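PDB 2PFW: cupin 2, conserved barrel domain protein from Shewanella frigidimarina, which is of unknown function but, as a single-domain cupin of the RmlC-like and KdgF-related kind, may bind a metal or small ligand inside its beta-barrel. Local coordinates for residues A[50-64]-A[76-90]. Residues are numbered along the deposited sequence; the frame is centred on the assembly and turned at random.
Sequences HAHRHSQVSYVVEGE and LTAGDSFFVPPHVDH. With EDO (1,2-ethanediol), chain C.
H90 turns one ring edge toward the face of H52 in an offset edge-to-face pair, with centroids 5.0 Å apart and planes at 63°. H90 NE2 and H52 NE2 also share a water with Q56 OE1, and the water donates to that amide oxygen. The Q56 amide lies perpendicular to the H90 ring; its chain runs fully extended, CG opposite the backbone N (chi1 177°), which brings NE2 to a weak bond with a bound ethanediol. Beyond it, S58 CB sits over one face of F82, 3.5 Å from the ring centroid.

These groups line the inner side of a cupin beta-barrel, where H50, H52, Q56 and H90 occupy positions consistent with the histidine-rich site at which many cupins hold a metal; here a water joins three of them. Strands 55-61 and 81-84 run antiparallel, bonded through the pairs Q56-V84 and S58-F82. On the other face, V57 CG2 approaches F83 CD1, and the hydroxyls of Y59 and S81 bond to K38 and L28 of the second subunit.

A straight bond from H90 ND1 to V88 O (3.1 Å, 175°), in the ring plane, fixes the rotation of the imidazole. With H90 replaced by an alanine, the shared water would probably lose one of its three protein partners and a gap would be likely to open beside H52.

At one end R53 CA rests over the H87 ring, while H87 N binds H52 O. At the other, T77 OG1 donates to E64 OE2 (2.6 Å), and D80 OD2 accepts from T77 N, bracing the type II turn T77-D80.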
loop_
_atom_site.group_PDB
_atom_site.type_symbol
_atom_site.label_atom_id
_atom_site.label_comp_id
_atom_site.label_asym_id
_atom_site.label_seq_id
_atom_site.Cartn_x
_atom_site.Cartn_y
_atom_site.Cartn_z
ATOM N N HIS A 50 12.991 -11.546 -10.714
ATOM C CA HIS A 50 13.039 -10.111 -10.952
ATOM C C HIS A 50 13.842 -9.353 -9.914
ATOM O O HIS A 50 13.994 -9.775 -8.764
ATOM C CB HIS A 50 11.590 -9.621 -10.961
ATOM C CG HIS A 50 11.317 -8.404 -11.756
ATOM N ND1 HIS A 50 11.167 -8.430 -13.128
ATOM C CD2 HIS A 50 11.125 -7.103 -11.411
ATOM C CE1 HIS A 50 10.917 -7.213 -13.587
ATOM N NE2 HIS A 50 10.889 -6.385 -12.556
ATOM N N ALA A 51 14.406 -8.212 -10.299
ATOM C CA ALA A 51 15.079 -7.320 -9.360
ATOM C C ALA A 51 15.006 -5.884 -9.881
ATOM O O ALA A 51 14.848 -5.649 -11.078
ATOM C CB ALA A 51 16.524 -7.710 -9.108
ATOM N N HIS A 52 15.117 -4.925 -8.961
ATOM C CA HIS A 52 15.101 -3.514 -9.364
ATOM C C HIS A 52 15.636 -2.640 -8.237
ATOM O O HIS A 52 15.743 -3.059 -7.081
ATOM C CB HIS A 52 13.695 -3.104 -9.799
ATOM C CG HIS A 52 12.588 -3.575 -8.911
ATOM N ND1 HIS A 52 12.531 -3.262 -7.572
ATOM C CD2 HIS A 52 11.488 -4.330 -9.156
ATOM C CE1 HIS A 52 11.452 -3.803 -7.032
ATOM N NE2 HIS A 52 10.800 -4.457 -7.975
ATOM N N ARG A 53 16.008 -1.400 -8.561
ATOM C CA ARG A 53 16.577 -0.513 -7.544
ATOM C C ARG A 53 15.522 -0.119 -6.511
ATOM O O ARG A 53 15.805 -0.023 -5.320
ATOM C CB ARG A 53 17.165 0.742 -8.187
ATOM C CG ARG A 53 16.178 1.593 -8.976
ATOM C CD ARG A 53 16.913 2.738 -9.661
ATOM N NE ARG A 53 16.037 3.702 -10.301
ATOM C CZ ARG A 53 15.537 3.636 -11.519
ATOM N NH1 ARG A 53 15.807 2.612 -12.319
ATOM N NH2 ARG A 53 14.745 4.606 -11.965
ATOM N N HIS A 54 14.308 0.109 -6.985
ATOM C CA HIS A 54 13.219 0.628 -6.165
ATOM C C HIS A 54 13.011 -0.179 -4.894
ATOM O O HIS A 54 13.030 -1.416 -4.913
ATOM C CB HIS A 54 11.922 0.641 -6.977
ATOM C CG HIS A 54 12.010 1.323 -8.301
ATOM N ND1 HIS A 54 12.576 0.737 -9.412
ATOM C CD2 HIS A 54 11.595 2.549 -8.702
ATOM C CE1 HIS A 54 12.511 1.566 -10.438
ATOM N NE2 HIS A 54 11.919 2.677 -10.030
ATOM N N SER A 55 12.808 0.490 -3.754
ATOM C CA SER A 55 12.330 -0.230 -2.573
ATOM C C SER A 55 10.893 -0.677 -2.843
ATOM O O SER A 55 10.188 -0.060 -3.641
ATOM C CB SER A 55 12.430 0.621 -1.317
ATOM O OG SER A 55 13.724 0.546 -0.750
ATOM N N GLN A 56 10.463 -1.761 -2.209
ATOM C CA GLN A 56 9.124 -2.279 -2.500
ATOM C C GLN A 56 8.505 -2.851 -1.226
ATOM O O GLN A 56 9.134 -3.648 -0.526
ATOM C CB GLN A 56 9.150 -3.336 -3.603
ATOM C CG GLN A 56 7.796 -3.960 -3.908
ATOM C CD GLN A 56 7.876 -5.114 -4.887
ATOM O OE1 GLN A 56 8.677 -5.135 -5.821
ATOM N NE2 GLN A 56 7.022 -6.110 -4.683
ATOM N N VAL A 57 7.275 -2.434 -0.934
ATOM C CA VAL A 57 6.489 -3.097 0.117
ATOM C C VAL A 57 5.195 -3.593 -0.522
ATOM O O VAL A 57 4.596 -2.886 -1.333
ATOM C CB VAL A 57 6.231 -2.187 1.315
ATOM C CG1 VAL A 57 5.600 -2.941 2.478
ATOM C CG2 VAL A 57 7.533 -1.553 1.796
ATOM N N SER A 58 4.793 -4.817 -0.185
ATOM C CA SER A 58 3.648 -5.443 -0.840
ATOM C C SER A 58 2.686 -5.984 0.218
ATOM O O SER A 58 3.102 -6.506 1.250
ATOM C CB SER A 58 4.099 -6.553 -1.783
ATOM O OG SER A 58 4.286 -6.125 -3.110
ATOM N N TYR A 59 1.395 -5.831 -0.062
ATOM C CA TYR A 59 0.331 -6.280 0.825
ATOM C C TYR A 59 -0.586 -7.256 0.089
ATOM O O TYR A 59 -0.955 -6.996 -1.056
ATOM C CB TYR A 59 -0.495 -5.103 1.357
ATOM C CG TYR A 59 -1.607 -5.554 2.286
ATOM C CD1 TYR A 59 -1.349 -5.922 3.590
ATOM C CD2 TYR A 59 -2.926 -5.603 1.835
ATOM C CE1 TYR A 59 -2.364 -6.332 4.442
ATOM C CE2 TYR A 59 -3.941 -6.013 2.677
ATOM C CZ TYR A 59 -3.656 -6.374 3.970
ATOM O OH TYR A 59 -4.677 -6.783 4.802
ATOM N N VAL A 60 -0.943 -8.367 0.736
ATOM C CA VAL A 60 -1.859 -9.295 0.069
ATOM C C VAL A 60 -3.306 -8.898 0.371
ATOM O O VAL A 60 -3.741 -8.996 1.513
ATOM C CB VAL A 60 -1.627 -10.760 0.463
ATOM C CG1 VAL A 60 -2.461 -11.672 -0.432
ATOM C CG2 VAL A 60 -0.160 -11.148 0.366
ATOM N N VAL A 61 -4.010 -8.448 -0.661
ATOM C CA VAL A 61 -5.426 -8.113 -0.519
ATOM C C VAL A 61 -6.235 -9.407 -0.465
ATOM O O VAL A 61 -6.975 -9.630 0.495
ATOM C CB VAL A 61 -5.936 -7.219 -1.655
ATOM C CG1 VAL A 61 -7.451 -7.134 -1.624
ATOM C CG2 VAL A 61 -5.312 -5.833 -1.551
ATOM N N GLU A 62 -6.086 -10.272 -1.469
ATOM C CA GLU A 62 -6.646 -11.619 -1.329
ATOM C C GLU A 62 -5.958 -12.622 -2.250
ATOM O O GLU A 62 -5.409 -12.260 -3.285
ATOM C CB GLU A 62 -8.148 -11.587 -1.608
ATOM C CG GLU A 62 -8.483 -11.395 -3.071
ATOM C CD GLU A 62 -9.741 -12.139 -3.480
ATOM O OE1 GLU A 62 -9.955 -13.271 -2.993
ATOM O OE2 GLU A 62 -10.509 -11.587 -4.291
ATOM N N GLY A 63 -6.017 -13.891 -1.861
ATOM C CA GLY A 63 -5.476 -14.997 -2.632
ATOM C C GLY A 63 -4.278 -15.604 -1.927
ATOM O O GLY A 63 -3.828 -15.086 -0.906
ATOM N N GLU A 64 -3.746 -16.702 -2.451
ATOM C CA GLU A 64 -2.591 -17.346 -1.832
ATOM C C GLU A 64 -1.351 -17.048 -2.681
ATOM O O GLU A 64 -1.336 -17.327 -3.878
ATOM C CB GLU A 64 -2.795 -18.843 -1.664
ATOM C CG GLU A 64 -3.946 -19.279 -0.779
ATOM C CD GLU A 64 -3.837 -18.825 0.659
ATOM O OE1 GLU A 64 -2.836 -19.155 1.329
ATOM O OE2 GLU A 64 -4.769 -18.127 1.117
ATOM N N LEU A 76 1.862 -16.796 1.338
ATOM C CA LEU A 76 1.210 -15.640 1.946
ATOM C C LEU A 76 -0.273 -15.611 1.572
ATOM O O LEU A 76 -0.640 -15.924 0.441
ATOM C CB LEU A 76 1.861 -14.327 1.515
ATOM C CG LEU A 76 3.337 -14.108 1.844
ATOM C CD1 LEU A 76 3.694 -12.633 1.705
ATOM C CD2 LEU A 76 3.685 -14.614 3.230
ATOM N N THR A 77 -1.100 -15.209 2.530
ATOM C CA THR A 77 -2.531 -15.031 2.284
ATOM C C THR A 77 -2.971 -13.621 2.666
ATOM O O THR A 77 -2.156 -12.793 3.087
ATOM C CB THR A 77 -3.329 -16.109 3.047
ATOM O OG1 THR A 77 -4.707 -16.062 2.663
ATOM C CG2 THR A 77 -3.264 -15.872 4.541
ATOM N N ALA A 78 -4.256 -13.342 2.504
ATOM C CA ALA A 78 -4.835 -12.036 2.781
ATOM C C ALA A 78 -4.395 -11.496 4.135
ATOM O O ALA A 78 -4.435 -12.188 5.154
ATOM C CB ALA A 78 -6.355 -12.114 2.699
ATOM N N GLY A 79 -3.941 -10.241 4.143
ATOM C CA GLY A 79 -3.501 -9.566 5.351
ATOM C C GLY A 79 -2.007 -9.676 5.581
ATOM O O GLY A 79 -1.457 -9.087 6.514
ATOM N N ASP A 80 -1.303 -10.440 4.747
ATOM C CA ASP A 80 0.131 -10.628 4.954
ATOM C C ASP A 80 0.890 -9.634 4.077
ATOM O O ASP A 80 0.329 -9.068 3.138
ATOM C CB ASP A 80 0.586 -12.038 4.621
ATOM C CG ASP A 80 0.142 -13.143 5.539
ATOM O OD1 ASP A 80 -0.082 -12.940 6.748
ATOM O OD2 ASP A 80 0.031 -14.287 5.034
ATOM N N SER A 81 2.174 -9.423 4.363
ATOM C CA SER A 81 2.940 -8.536 3.483
ATOM C C SER A 81 4.390 -8.988 3.330
ATOM O O SER A 81 4.907 -9.778 4.120
ATOM C CB SER A 81 2.886 -7.102 4.032
ATOM O OG SER A 81 3.320 -7.095 5.377
ATOM N N PHE A 82 5.069 -8.470 2.305
ATOM C CA PHE A 82 6.520 -8.654 2.226
ATOM C C PHE A 82 7.210 -7.342 1.829
ATOM O O PHE A 82 6.580 -6.447 1.277
ATOM C CB PHE A 82 6.912 -9.743 1.242
ATOM C CG PHE A 82 6.361 -9.641 -0.158
ATOM C CD1 PHE A 82 5.083 -10.104 -0.445
ATOM C CD2 PHE A 82 7.108 -9.100 -1.187
ATOM C CE1 PHE A 82 4.582 -10.021 -1.727
ATOM C CE2 PHE A 82 6.608 -9.011 -2.469
ATOM C CZ PHE A 82 5.336 -9.473 -2.749
ATOM N N PHE A 83 8.497 -7.302 2.121
ATOM C CA PHE A 83 9.392 -6.189 1.852
ATOM C C PHE A 83 10.608 -6.667 1.063
ATOM O O PHE A 83 11.269 -7.612 1.486
ATOM C CB PHE A 83 9.808 -5.558 3.176
ATOM C CG PHE A 83 11.046 -4.680 3.121
ATOM C CD1 PHE A 83 11.132 -3.626 2.229
ATOM C CD2 PHE A 83 12.100 -4.933 3.980
ATOM C CE1 PHE A 83 12.266 -2.832 2.195
ATOM C CE2 PHE A 83 13.240 -4.150 3.947
ATOM C CZ PHE A 83 13.317 -3.102 3.051
ATOM N N VAL A 84 10.865 -6.011 -0.055
ATOM C CA VAL A 84 12.013 -6.257 -0.911
ATOM C C VAL A 84 12.999 -5.098 -0.897
ATOM O O VAL A 84 12.731 -4.034 -1.460
ATOM C CB VAL A 84 11.543 -6.506 -2.357
ATOM C CG1 VAL A 84 12.682 -6.985 -3.231
ATOM C CG2 VAL A 84 10.400 -7.515 -2.341
ATOM N N PRO A 85 14.150 -5.283 -0.268
ATOM C CA PRO A 85 15.165 -4.212 -0.285
ATOM C C PRO A 85 15.604 -3.929 -1.714
ATOM O O PRO A 85 15.398 -4.735 -2.627
ATOM C CB PRO A 85 16.295 -4.782 0.571
ATOM C CG PRO A 85 15.647 -5.852 1.393
ATOM C CD PRO A 85 14.604 -6.458 0.490
ATOM N N PRO A 86 16.198 -2.764 -1.956
ATOM C CA PRO A 86 16.701 -2.468 -3.302
ATOM C C PRO A 86 17.658 -3.566 -3.791
ATOM O O PRO A 86 18.534 -3.963 -3.026
ATOM C CB PRO A 86 17.439 -1.142 -3.114
ATOM C CG PRO A 86 16.744 -0.510 -1.948
ATOM C CD PRO A 86 16.420 -1.656 -1.019
ATOM N N HIS A 87 17.423 -3.995 -5.008
ATOM C CA HIS A 87 18.216 -4.890 -5.822
ATOM C C HIS A 87 18.136 -6.329 -5.336
ATOM O O HIS A 87 18.863 -7.187 -5.846
ATOM C CB HIS A 87 19.683 -4.434 -5.850
ATOM C CG HIS A 87 19.875 -3.077 -6.456
ATOM N ND1 HIS A 87 20.356 -2.009 -5.724
ATOM C CD2 HIS A 87 19.656 -2.603 -7.700
ATOM C CE1 HIS A 87 20.420 -0.944 -6.501
ATOM N NE2 HIS A 87 20.003 -1.273 -7.710
ATOM N N VAL A 88 17.271 -6.610 -4.365
ATOM C CA VAL A 88 17.171 -7.971 -3.835
ATOM C C VAL A 88 16.355 -8.859 -4.771
ATOM O O VAL A 88 15.306 -8.472 -5.283
ATOM C CB VAL A 88 16.554 -8.002 -2.432
ATOM C CG1 VAL A 88 16.287 -9.435 -1.979
ATOM C CG2 VAL A 88 17.451 -7.299 -1.422
ATOM N N ASP A 89 16.842 -10.073 -5.026
ATOM C CA ASP A 89 16.126 -11.007 -5.883
ATOM C C ASP A 89 14.787 -11.387 -5.254
ATOM O O ASP A 89 14.733 -11.610 -4.045
ATOM C CB ASP A 89 16.948 -12.271 -6.124
ATOM C CG ASP A 89 17.987 -12.126 -7.214
ATOM O OD1 ASP A 89 17.858 -11.205 -8.045
ATOM O OD2 ASP A 89 18.933 -12.945 -7.228
ATOM N N HIS A 90 13.734 -11.463 -6.057
ATOM C CA HIS A 90 12.428 -11.831 -5.514
ATOM C C HIS A 90 11.530 -12.431 -6.590
ATOM O O HIS A 90 11.705 -12.173 -7.776
ATOM C CB HIS A 90 11.734 -10.622 -4.878
ATOM C CG HIS A 90 11.410 -9.508 -5.821
ATOM N ND1 HIS A 90 12.342 -8.549 -6.157
ATOM C CD2 HIS A 90 10.290 -9.165 -6.496
ATOM C CE1 HIS A 90 11.814 -7.679 -6.997
ATOM N NE2 HIS A 90 10.562 -8.028 -7.224
HETATM C C1 EDO C . 4.982 -7.799 -7.212
HETATM O O1 EDO C . 5.115 -8.054 -5.812
HETATM C C2 EDO C . 3.756 -8.533 -7.739
HETATM O O2 EDO C . 3.237 -7.842 -8.880
HETATM O O HOH W 1 14.421 -5.760 -6.305
HETATM O O HOH W 2 8.559 -6.281 -8.339
HETATM O O HOH W 3 13.670 -4.090 -4.413
#